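Local coordinates for SspB protein (Streptomyces clavuligerus, PDB 6JUF), which probably acts as a metal-dependent DNase within the SspABCD-SspE system, a bacterial defence against phages that senses DNA phosphorothioation, at residues B[16-22]-B[58-63]; B[29-33]-B[49-53]; B[63-69]-B[113-119]; B[130-135]-B[175-180]. All blocks are in the same frame, centred on the assembly; numbering follows the deposited sequence.

How the contacts relate
Contact 1 closes the first loop, where helix 57-66 comes back to the irregular segment 16-22. Within that loop sits contact 2, which closes the shorter loop between residues 33 and 49 by joining helix 24-34 to the end of helix 46-50; the two contacts touch through M60, which packs against K29, A30, L50 and V52. The others follow in series. Contact 3 shares W63 with contact 1 and closes the loop from 69 to 113, tying helix 57-66 to helix 107-118 near the chain's centre. Contact 4 closes 135 to 175, joining helices 129-137 and 166-180; its C175 and W131 pack on H17, and W131 also meets W63 and L117.

Contact 1. Residues B[16-22]-B[58-63]; sequences RHETFAP and YAMRYW
Residues 16-22, without regular secondary structure, run against helix 57-66, closest where the CA atoms of H17 and A59 stand 4.2 Å apart. A type I' beta turn from H17 to F20 brings the H17 ring up to Y62 and W63 of the helix, and the three form an aromatic cluster. H17 turns an edge toward the face of Y62 (offset edge-to-face, planes at 66°) and lies near parallel to the six-membered ring of W63, displaced so far that these two barely overlap. H17 CG lies between the backbone N and the carbonyl carbon (chi1 41°), which lets ND1 accept the N-H of T19 in the ring plane; NE2 is taken up by D172. P22 CG sits 3.6 Å from the centroid of W63's six-membered ring, almost exactly on its normal, a CH-pi contact. Y62 CE2 lies over the other face, toward its rim. R16 runs beside Y58, where NH1 makes a weak bond to OH. E18, seen as a magnesium ligand in this protein, has no metal bound in this chain; a water links its OE2 to A59 N. In the ring plane of W63, NE1 donates to F20 O at 2.9 Å, N-H...O angle 152°.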
# COMPACT_ATOMS: atom_id res chain seq x y z
N ARG B 16 1.51 21.47 -6.40
CA ARG B 16 1.16 20.96 -7.76
C ARG B 16 0.51 19.56 -7.68
O ARG B 16 -0.07 19.09 -8.69
CB ARG B 16 2.42 20.86 -8.62
CG ARG B 16 3.21 22.16 -8.72
CD ARG B 16 2.90 22.94 -9.94
NE ARG B 16 3.76 24.14 -10.06
CZ ARG B 16 4.39 24.48 -11.18
NH1 ARG B 16 4.28 23.73 -12.31
NH2 ARG B 16 5.15 25.58 -11.23
N HIS B 17 0.58 18.88 -6.52
CA HIS B 17 -0.11 17.61 -6.31
C HIS B 17 -1.57 17.84 -5.98
O HIS B 17 -2.35 16.88 -5.88
CB HIS B 17 0.54 16.89 -5.11
CG HIS B 17 0.87 17.85 -3.97
ND1 HIS B 17 -0.10 18.37 -3.16
CD2 HIS B 17 2.08 18.42 -3.56
CE1 HIS B 17 0.52 19.22 -2.26
NE2 HIS B 17 1.83 19.22 -2.53
N GLU B 18 -1.96 19.09 -5.81
CA GLU B 18 -3.36 19.49 -5.44
C GLU B 18 -3.90 18.74 -4.26
O GLU B 18 -5.11 18.43 -4.18
CB GLU B 18 -4.32 19.37 -6.69
CG GLU B 18 -3.85 20.33 -7.77
CD GLU B 18 -4.61 20.20 -9.08
OE1 GLU B 18 -5.81 20.48 -8.98
OE2 GLU B 18 -4.03 19.95 -10.16
N THR B 19 -3.03 18.51 -3.29
CA THR B 19 -3.30 17.77 -2.03
C THR B 19 -3.49 16.27 -2.20
O THR B 19 -3.83 15.59 -1.22
CB THR B 19 -4.47 18.32 -1.12
OG1 THR B 19 -5.77 17.95 -1.60
CG2 THR B 19 -4.39 19.86 -0.97
N PHE B 20 -3.29 15.72 -3.40
CA PHE B 20 -3.24 14.25 -3.55
C PHE B 20 -1.87 13.71 -3.11
O PHE B 20 -0.86 14.11 -3.69
CB PHE B 20 -3.39 13.90 -5.03
CG PHE B 20 -4.81 14.12 -5.57
CD1 PHE B 20 -5.88 13.39 -5.05
CD2 PHE B 20 -5.03 15.05 -6.58
CE1 PHE B 20 -7.18 13.54 -5.56
CE2 PHE B 20 -6.32 15.20 -7.12
CZ PHE B 20 -7.38 14.46 -6.58
N ALA B 21 -1.87 12.83 -2.10
CA ALA B 21 -0.64 12.15 -1.65
C ALA B 21 -0.30 11.07 -2.65
O ALA B 21 -1.13 10.71 -3.48
CB ALA B 21 -0.84 11.62 -0.25
N PRO B 22 0.94 10.54 -2.61
CA PRO B 22 1.33 9.56 -3.65
C PRO B 22 0.46 8.29 -3.62
O PRO B 22 0.01 7.88 -2.55
CB PRO B 22 2.80 9.23 -3.30
CG PRO B 22 3.27 10.43 -2.51
CD PRO B 22 2.08 10.92 -1.75
N TYR B 58 -2.08 16.00 -13.67
CA TYR B 58 -0.92 16.76 -13.27
C TYR B 58 -0.26 16.23 -11.98
O TYR B 58 0.95 16.13 -11.90
CB TYR B 58 -1.22 18.26 -13.17
CG TYR B 58 0.03 19.01 -13.39
CD1 TYR B 58 0.33 19.44 -14.66
CD2 TYR B 58 0.95 19.25 -12.33
CE1 TYR B 58 1.47 20.08 -14.92
CE2 TYR B 58 2.15 19.92 -12.60
CZ TYR B 58 2.37 20.32 -13.91
OH TYR B 58 3.51 21.02 -14.21
N ALA B 59 -1.09 15.89 -11.00
CA ALA B 59 -0.56 15.33 -9.75
C ALA B 59 0.24 14.06 -10.04
O ALA B 59 1.31 13.84 -9.49
CB ALA B 59 -1.68 15.07 -8.76
N MET B 60 -0.27 13.22 -10.93
CA MET B 60 0.44 11.98 -11.30
C MET B 60 1.81 12.30 -11.97
O MET B 60 2.83 11.70 -11.62
CB MET B 60 -0.44 11.16 -12.24
CG MET B 60 0.18 9.84 -12.71
SD MET B 60 -0.92 9.08 -13.91
CE MET B 60 -0.59 7.34 -13.67
N ARG B 61 1.80 13.26 -12.90
CA ARG B 61 3.01 13.74 -13.55
C ARG B 61 4.02 14.29 -12.51
O ARG B 61 5.22 13.94 -12.55
CB ARG B 61 2.59 14.83 -14.54
CG ARG B 61 3.75 15.56 -15.27
CD ARG B 61 3.15 16.70 -16.10
NE ARG B 61 4.19 17.49 -16.71
CZ ARG B 61 3.94 18.43 -17.61
NH1 ARG B 61 2.67 18.64 -17.99
NH2 ARG B 61 4.94 19.13 -18.13
N TYR B 62 3.51 15.12 -11.59
CA TYR B 62 4.31 15.74 -10.54
C TYR B 62 5.03 14.67 -9.69
O TYR B 62 6.21 14.75 -9.44
CB TYR B 62 3.43 16.68 -9.67
CG TYR B 62 4.21 17.10 -8.44
CD1 TYR B 62 5.13 18.16 -8.47
CD2 TYR B 62 4.03 16.37 -7.23
CE1 TYR B 62 5.88 18.46 -7.34
CE2 TYR B 62 4.78 16.71 -6.09
CZ TYR B 62 5.71 17.76 -6.18
OH TYR B 62 6.48 18.06 -5.08
N TRP B 63 4.27 13.67 -9.28
CA TRP B 63 4.81 12.66 -8.36
C TRP B 63 5.92 11.89 -9.05
O TRP B 63 6.94 11.56 -8.43
CB TRP B 63 3.77 11.75 -7.73
CG TRP B 63 3.03 12.42 -6.64
CD1 TRP B 63 1.66 12.64 -6.53
CD2 TRP B 63 3.63 12.98 -5.41
NE1 TRP B 63 1.37 13.32 -5.33
CE2 TRP B 63 2.51 13.54 -4.62
CE3 TRP B 63 4.93 13.03 -4.88
CZ2 TRP B 63 2.72 14.17 -3.39
CZ3 TRP B 63 5.12 13.66 -3.62
CH2 TRP B 63 4.04 14.21 -2.91
O HOH W 1 -3.72 17.12 -10.65

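Contact 2. Residues B[29-33]-B[49-53]; sequences KAYMQ and QLGVG
K29 stretches its side chain over the end of helix 46-50, with CD and CE passing beside L50 O and the ammonium group bonded to it. NZ sits 2.6 Å from L50 O, in the carbonyl plane and on a lone pair, with a C=O...N angle of 143°. The chain reaches there by a bend at chi3 (-75°). G51 O is also near the ammonium, but at a poor angle for a hydrogen bond, and V52 CG1 is 4.1 Å from K29 NZ. One helical turn along, Q33 folds back at chi2 (-87°) and lays its CG against L50 CD2 at 3.8 Å. Its OE1 comes within 3.6 Å of Q49 CB; the two glutamine side chains cross at about a right angle. M60 of helix 57-66 packs on K29, L50 and V52, while Y103 of the second subunit packs on K29. The carbonyl that K29 takes belongs to the last turn of a helix, where the positive charge probably complements the helix dipole. That end is a Schellman motif, with G51 at positive phi as the C-prime residue.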
# COMPACT_ATOMS: atom_id res chain seq x y z
N LYS B 29 1.69 3.03 -13.21
CA LYS B 29 1.11 3.36 -14.56
C LYS B 29 1.84 4.50 -15.24
O LYS B 29 1.96 4.44 -16.46
CB LYS B 29 -0.36 3.71 -14.45
CG LYS B 29 -1.17 2.50 -14.07
CD LYS B 29 -2.67 2.71 -14.14
CE LYS B 29 -3.20 3.54 -12.99
NZ LYS B 29 -4.45 4.22 -13.40
N ALA B 30 2.34 5.50 -14.50
CA ALA B 30 3.17 6.55 -15.12
C ALA B 30 4.41 5.92 -15.80
O ALA B 30 4.71 6.22 -16.96
CB ALA B 30 3.53 7.64 -14.11
N TYR B 31 5.11 5.03 -15.09
CA TYR B 31 6.30 4.37 -15.64
C TYR B 31 5.98 3.66 -16.94
O TYR B 31 6.66 3.78 -17.93
CB TYR B 31 6.92 3.43 -14.62
CG TYR B 31 8.10 2.65 -15.25
CD1 TYR B 31 9.28 3.25 -15.58
CD2 TYR B 31 7.94 1.28 -15.55
CE1 TYR B 31 10.33 2.57 -16.19
CE2 TYR B 31 9.01 0.57 -16.20
CZ TYR B 31 10.19 1.22 -16.48
OH TYR B 31 11.20 0.52 -17.05
N MET B 32 4.91 2.88 -16.90
CA MET B 32 4.55 1.98 -18.02
C MET B 32 4.21 2.82 -19.27
O MET B 32 4.53 2.47 -20.40
CB MET B 32 3.39 1.04 -17.67
CG MET B 32 3.65 -0.07 -16.66
SD MET B 32 5.18 -0.99 -16.99
CE MET B 32 4.68 -1.86 -18.49
N GLN B 33 3.54 3.94 -19.04
CA GLN B 33 3.15 4.86 -20.14
C GLN B 33 4.29 5.74 -20.69
O GLN B 33 4.47 5.81 -21.91
CB GLN B 33 2.03 5.79 -19.65
CG GLN B 33 0.66 5.18 -19.50
CD GLN B 33 -0.12 5.24 -20.79
OE1 GLN B 33 -0.57 6.32 -21.19
NE2 GLN B 33 -0.26 4.12 -21.46
N GLN B 49 -6.02 6.99 -20.75
CA GLN B 49 -4.83 6.19 -21.01
C GLN B 49 -4.11 5.92 -19.70
O GLN B 49 -3.58 4.83 -19.51
CB GLN B 49 -4.00 6.77 -22.16
CG GLN B 49 -4.79 6.48 -23.42
CD GLN B 49 -4.30 7.13 -24.69
OE1 GLN B 49 -3.44 7.98 -24.67
NE2 GLN B 49 -4.89 6.74 -25.81
N LEU B 50 -4.07 6.92 -18.82
CA LEU B 50 -3.37 6.79 -17.53
C LEU B 50 -4.32 6.16 -16.50
O LEU B 50 -3.90 5.78 -15.39
CB LEU B 50 -2.90 8.17 -17.00
CG LEU B 50 -1.90 8.96 -17.86
CD1 LEU B 50 -1.89 10.42 -17.45
CD2 LEU B 50 -0.54 8.34 -17.81
N GLY B 51 -5.59 6.10 -16.82
CA GLY B 51 -6.61 5.61 -15.91
C GLY B 51 -6.78 6.45 -14.67
O GLY B 51 -6.92 5.91 -13.57
N VAL B 52 -6.78 7.75 -14.84
CA VAL B 52 -7.01 8.71 -13.74
C VAL B 52 -8.02 9.76 -14.19
O VAL B 52 -8.31 9.94 -15.39
CB VAL B 52 -5.66 9.38 -13.28
CG1 VAL B 52 -4.64 8.28 -12.95
CG2 VAL B 52 -5.05 10.27 -14.38
N GLY B 53 -8.57 10.46 -13.20
CA GLY B 53 -9.45 11.59 -13.46
C GLY B 53 -8.71 12.77 -14.08
O GLY B 53 -7.53 12.94 -13.91

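Contact 3. Residues B[63-69]-B[113-119]; sequences WSRAFKL and LHWWLLS
F67 and L117 lie at the apolar centre, where the end of helix 57-66 meets helix 107-118 and the CA atoms of F67 and L117 are 4.6 Å apart. A Schellman motif ends the first helix, with K68 at positive phi as its C-prime residue, and this turn puts F67 and K68 against the second helix. F67 CE1 packs 3.8 Å from L117 CB, and the ring edge also meets L113, whose O lies in the ring plane 3.2 Å from CD1. L117 has its CG anti to the backbone N (chi1 178°), which carries CD1 to A66 CB at 3.6 Å and against the edge of W63. On the other flank L69 CD2 approaches the edge of W116 and the tip of L113 more loosely. The indole N-H of W116 is turned elsewhere, to the hydroxyl of Y236, while its CB rests near F67 O.

Between centre and edge the backbones themselves touch: the CA-H of L117 points almost straight at A66 O. That oxygen also accepts a bond from a water, which donates in addition to L117 O and accepts from K68. L117 O has a further partner in S126. The polar edge is built around the K68 ammonium, whose chain bends at chi2 and chi4 to curl over the last turn of helix 107-118. NZ has three oxygen partners: the water at 2.9 Å, S119 O at 2.9 Å, with NZ tilted 30° from that carbonyl's plane, and W116 O at 2.7 Å, nearly along the C=O axis.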
# COMPACT_ATOMS: atom_id res chain seq x y z
N TRP B 63 4.27 13.67 -9.28
CA TRP B 63 4.81 12.66 -8.36
C TRP B 63 5.92 11.89 -9.05
O TRP B 63 6.94 11.56 -8.43
CB TRP B 63 3.77 11.75 -7.73
CG TRP B 63 3.03 12.42 -6.64
CD1 TRP B 63 1.66 12.64 -6.53
CD2 TRP B 63 3.63 12.98 -5.41
NE1 TRP B 63 1.37 13.32 -5.33
CE2 TRP B 63 2.51 13.54 -4.62
CE3 TRP B 63 4.93 13.03 -4.88
CZ2 TRP B 63 2.72 14.17 -3.39
CZ3 TRP B 63 5.12 13.66 -3.62
CH2 TRP B 63 4.04 14.21 -2.91
N SER B 64 5.74 11.56 -10.33
CA SER B 64 6.84 10.86 -11.04
C SER B 64 8.12 11.70 -11.09
O SER B 64 9.20 11.15 -10.85
CB SER B 64 6.43 10.57 -12.47
OG SER B 64 5.63 9.41 -12.44
N ARG B 65 8.02 13.02 -11.39
CA ARG B 65 9.18 13.92 -11.42
C ARG B 65 9.78 14.02 -10.00
O ARG B 65 10.99 13.97 -9.81
CB ARG B 65 8.69 15.27 -11.93
CG ARG B 65 9.67 16.33 -12.44
CD ARG B 65 8.83 17.39 -13.19
NE ARG B 65 8.02 18.39 -12.38
CZ ARG B 65 6.76 18.83 -12.64
NH1 ARG B 65 6.04 18.35 -13.66
NH2 ARG B 65 6.18 19.72 -11.86
N ALA B 66 8.89 14.17 -9.02
CA ALA B 66 9.35 14.47 -7.61
C ALA B 66 10.09 13.29 -7.02
O ALA B 66 11.03 13.42 -6.24
CB ALA B 66 8.12 14.81 -6.74
N PHE B 67 9.65 12.09 -7.40
CA PHE B 67 10.33 10.85 -6.89
C PHE B 67 11.55 10.51 -7.77
O PHE B 67 12.19 9.48 -7.55
CB PHE B 67 9.36 9.64 -6.81
CG PHE B 67 8.48 9.68 -5.58
CD1 PHE B 67 9.05 9.57 -4.30
CD2 PHE B 67 7.11 9.83 -5.70
CE1 PHE B 67 8.24 9.60 -3.18
CE2 PHE B 67 6.30 9.89 -4.60
CZ PHE B 67 6.85 9.79 -3.31
N LYS B 68 11.89 11.37 -8.72
CA LYS B 68 13.08 11.17 -9.58
C LYS B 68 12.90 9.99 -10.50
O LYS B 68 13.87 9.30 -10.90
CB LYS B 68 14.41 11.11 -8.78
CG LYS B 68 14.59 12.18 -7.71
CD LYS B 68 14.47 13.62 -8.17
CE LYS B 68 15.20 14.62 -7.25
NZ LYS B 68 14.74 14.53 -5.85
N LEU B 69 11.64 9.72 -10.85
CA LEU B 69 11.28 8.62 -11.73
C LEU B 69 11.14 9.09 -13.16
O LEU B 69 11.18 8.28 -14.10
CB LEU B 69 9.96 7.95 -11.25
CG LEU B 69 10.06 7.34 -9.83
CD1 LEU B 69 8.67 6.97 -9.36
CD2 LEU B 69 10.90 6.07 -9.75
N LEU B 113 12.26 5.54 -1.84
CA LEU B 113 11.47 6.57 -2.55
C LEU B 113 11.42 7.87 -1.75
O LEU B 113 11.53 8.95 -2.31
CB LEU B 113 10.06 6.06 -2.90
CG LEU B 113 10.06 5.11 -4.14
CD1 LEU B 113 8.74 4.33 -4.14
CD2 LEU B 113 10.28 5.88 -5.43
N HIS B 114 11.27 7.75 -0.41
CA HIS B 114 11.27 8.90 0.48
C HIS B 114 12.60 9.66 0.38
O HIS B 114 12.64 10.88 0.22
CB HIS B 114 10.97 8.44 1.92
CG HIS B 114 11.09 9.53 2.91
ND1 HIS B 114 12.09 9.60 3.86
CD2 HIS B 114 10.29 10.64 3.11
CE1 HIS B 114 11.89 10.72 4.61
NE2 HIS B 114 10.82 11.36 4.12
N TRP B 115 13.70 8.90 0.36
CA TRP B 115 15.02 9.48 0.18
C TRP B 115 15.10 10.22 -1.17
O TRP B 115 15.57 11.36 -1.26
CB TRP B 115 16.07 8.35 0.25
CG TRP B 115 17.48 8.88 0.02
CD1 TRP B 115 18.29 8.71 -1.12
CD2 TRP B 115 18.27 9.75 0.93
NE1 TRP B 115 19.48 9.34 -0.98
CE2 TRP B 115 19.56 9.97 0.26
CE3 TRP B 115 18.07 10.26 2.23
CZ2 TRP B 115 20.54 10.77 0.82
CZ3 TRP B 115 19.09 11.06 2.76
CH2 TRP B 115 20.29 11.31 2.04
N TRP B 116 14.54 9.59 -2.23
CA TRP B 116 14.58 10.24 -3.55
C TRP B 116 13.76 11.49 -3.64
O TRP B 116 14.16 12.45 -4.26
CB TRP B 116 14.17 9.29 -4.66
CG TRP B 116 15.22 8.21 -4.91
CD1 TRP B 116 16.55 8.14 -4.40
CD2 TRP B 116 15.06 7.02 -5.75
NE1 TRP B 116 17.17 6.99 -4.87
CE2 TRP B 116 16.33 6.26 -5.66
CE3 TRP B 116 14.01 6.48 -6.49
CZ2 TRP B 116 16.53 5.05 -6.35
CZ3 TRP B 116 14.22 5.29 -7.18
CH2 TRP B 116 15.44 4.55 -7.09
N LEU B 117 12.65 11.51 -2.88
CA LEU B 117 11.76 12.69 -2.89
C LEU B 117 12.53 13.92 -2.29
O LEU B 117 12.41 15.02 -2.77
CB LEU B 117 10.49 12.42 -2.07
CG LEU B 117 9.49 13.59 -1.95
CD1 LEU B 117 8.98 14.11 -3.34
CD2 LEU B 117 8.31 13.20 -1.09
N LEU B 118 13.30 13.65 -1.25
CA LEU B 118 14.03 14.70 -0.51
C LEU B 118 15.35 15.06 -1.20
O LEU B 118 15.96 16.08 -0.95
CB LEU B 118 14.27 14.25 0.93
CG LEU B 118 13.06 14.11 1.84
CD1 LEU B 118 13.49 13.47 3.14
CD2 LEU B 118 12.38 15.47 2.07
N SER B 119 15.78 14.17 -2.11
CA SER B 119 17.14 14.24 -2.67
C SER B 119 17.43 15.51 -3.46
O SER B 119 16.57 15.97 -4.19
CB SER B 119 17.39 13.02 -3.58
OG SER B 119 18.70 12.99 -4.06
O HOH W 2 12.11 15.65 -5.44

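Contact 4. Residues B[130-135]-B[175-180]; sequences SWYVAF and CITKMY
W131 fits as a knob into a hole formed by C175, I176, M179 and Y180 of the facing helix. I176 lays CG1 over the centre of the indole, 3.5 Å from the centroid of the six-membered ring, in a CH-pi contact. Its CG1 is anti to the carbonyl carbon (chi1 -75°), which directs the branch onto W131, and an extended chi2 carries CD1 on toward S130 and A134. Round the indole rim come two sulfurs and a hydroxyl. C175 brings CB within 3.7 Å of CH2, with SG at the ring edge; M179 SD takes a weak hydrogen bond from NE1 at 3.4 Å, also a Met-aromatic contact; and Y180 OH lies in the ring plane 3.4 Å from CD1. The W131 and Y180 rings meet rim to rim.

Y180 is sandwiched in turn: F135 CZ lies over one face, toward its rim, in a T-shaped pair with centroids 5.3 Å apart and planes at 66°, and M179 CG lies over the centre of the other. S130 OG bonds to D172, an earlier residue of helix 166-180.

The two helix segments cross at -71°, with axes 11.5 Å apart. L117 of helix 107-118 packs against W131, M179 and Y180, H17 of the N-terminal loop meets W131 and C175, helix 145-159 touches S130, V133 and T177, and F221 of strand 218-221 meets the ring of F135.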
# COMPACT_ATOMS: atom_id res chain seq x y z
N SER B 130 8.60 22.01 0.44
CA SER B 130 7.89 21.95 1.74
C SER B 130 8.32 20.75 2.54
O SER B 130 8.51 20.83 3.78
CB SER B 130 6.37 22.01 1.59
OG SER B 130 5.99 23.32 1.19
N TRP B 131 8.48 19.63 1.84
CA TRP B 131 9.02 18.42 2.50
C TRP B 131 10.43 18.61 2.98
O TRP B 131 10.79 18.18 4.10
CB TRP B 131 9.03 17.25 1.50
CG TRP B 131 7.69 16.51 1.38
CD1 TRP B 131 7.44 15.23 1.79
CD2 TRP B 131 6.45 16.97 0.72
NE1 TRP B 131 6.15 14.83 1.45
CE2 TRP B 131 5.50 15.88 0.82
CE3 TRP B 131 6.05 18.16 0.06
CZ2 TRP B 131 4.20 15.97 0.31
CZ3 TRP B 131 4.75 18.26 -0.42
CH2 TRP B 131 3.83 17.21 -0.29
N TYR B 132 11.26 19.21 2.14
CA TYR B 132 12.65 19.53 2.52
C TYR B 132 12.70 20.42 3.80
O TYR B 132 13.42 20.12 4.73
CB TYR B 132 13.45 20.16 1.35
CG TYR B 132 14.91 20.24 1.72
CD1 TYR B 132 15.42 21.35 2.41
CD2 TYR B 132 15.79 19.21 1.35
CE1 TYR B 132 16.77 21.40 2.75
CE2 TYR B 132 17.14 19.25 1.72
CZ TYR B 132 17.60 20.33 2.43
OH TYR B 132 18.91 20.38 2.77
N VAL B 133 11.89 21.48 3.88
CA VAL B 133 11.84 22.29 5.11
C VAL B 133 11.41 21.40 6.29
O VAL B 133 12.03 21.42 7.35
CB VAL B 133 10.84 23.48 4.98
CG1 VAL B 133 10.77 24.23 6.35
CG2 VAL B 133 11.32 24.44 3.90
N ALA B 134 10.31 20.63 6.11
CA ALA B 134 9.70 19.87 7.23
C ALA B 134 10.72 18.90 7.82
O ALA B 134 10.86 18.79 9.02
CB ALA B 134 8.42 19.11 6.81
N PHE B 135 11.42 18.18 6.95
CA PHE B 135 12.40 17.19 7.45
C PHE B 135 13.74 17.80 7.82
O PHE B 135 14.34 17.32 8.84
CB PHE B 135 12.60 16.05 6.45
CG PHE B 135 11.45 15.07 6.46
CD1 PHE B 135 11.53 13.93 7.23
CD2 PHE B 135 10.28 15.32 5.73
CE1 PHE B 135 10.47 13.01 7.27
CE2 PHE B 135 9.23 14.40 5.76
CZ PHE B 135 9.29 13.28 6.56
N CYS B 175 -0.80 17.78 2.58
CA CYS B 175 -0.35 16.59 1.81
C CYS B 175 0.71 15.81 2.56
O CYS B 175 0.70 14.56 2.55
CB CYS B 175 0.22 17.06 0.47
SG CYS B 175 0.39 15.62 -0.66
N ILE B 176 1.64 16.51 3.21
CA ILE B 176 2.71 15.84 4.02
C ILE B 176 2.03 14.99 5.12
O ILE B 176 2.39 13.84 5.33
CB ILE B 176 3.62 16.91 4.67
CG1 ILE B 176 4.56 17.51 3.64
CG2 ILE B 176 4.44 16.28 5.81
CD1 ILE B 176 5.25 18.83 4.01
N THR B 177 1.00 15.53 5.77
CA THR B 177 0.29 14.79 6.83
C THR B 177 -0.40 13.53 6.27
O THR B 177 -0.21 12.45 6.81
CB THR B 177 -0.78 15.68 7.48
OG1 THR B 177 -0.16 16.93 7.85
CG2 THR B 177 -1.34 15.06 8.74
N LYS B 178 -1.14 13.67 5.17
CA LYS B 178 -1.82 12.54 4.54
C LYS B 178 -0.84 11.46 4.07
O LYS B 178 -1.19 10.26 4.07
CB LYS B 178 -2.67 13.02 3.31
CG LYS B 178 -3.92 13.73 3.76
CD LYS B 178 -4.92 13.91 2.63
CE LYS B 178 -4.63 15.14 1.85
NZ LYS B 178 -5.60 15.15 0.73
N MET B 179 0.38 11.86 3.71
CA MET B 179 1.37 10.94 3.15
C MET B 179 1.96 10.07 4.28
O MET B 179 2.29 8.89 4.06
CB MET B 179 2.49 11.73 2.45
CG MET B 179 3.67 10.85 1.96
SD MET B 179 4.62 11.86 0.77
CE MET B 179 5.92 10.69 0.45
N TYR B 180 2.19 10.68 5.45
CA TYR B 180 2.97 9.98 6.49
C TYR B 180 2.24 9.49 7.75
O TYR B 180 2.79 8.65 8.47
CB TYR B 180 4.16 10.86 6.97
CG TYR B 180 5.18 11.17 5.88
CD1 TYR B 180 6.08 10.15 5.43
CD2 TYR B 180 5.25 12.42 5.28
CE1 TYR B 180 6.99 10.43 4.38
CE2 TYR B 180 6.15 12.68 4.26
CZ TYR B 180 7.03 11.71 3.82
OH TYR B 180 7.93 12.01 2.83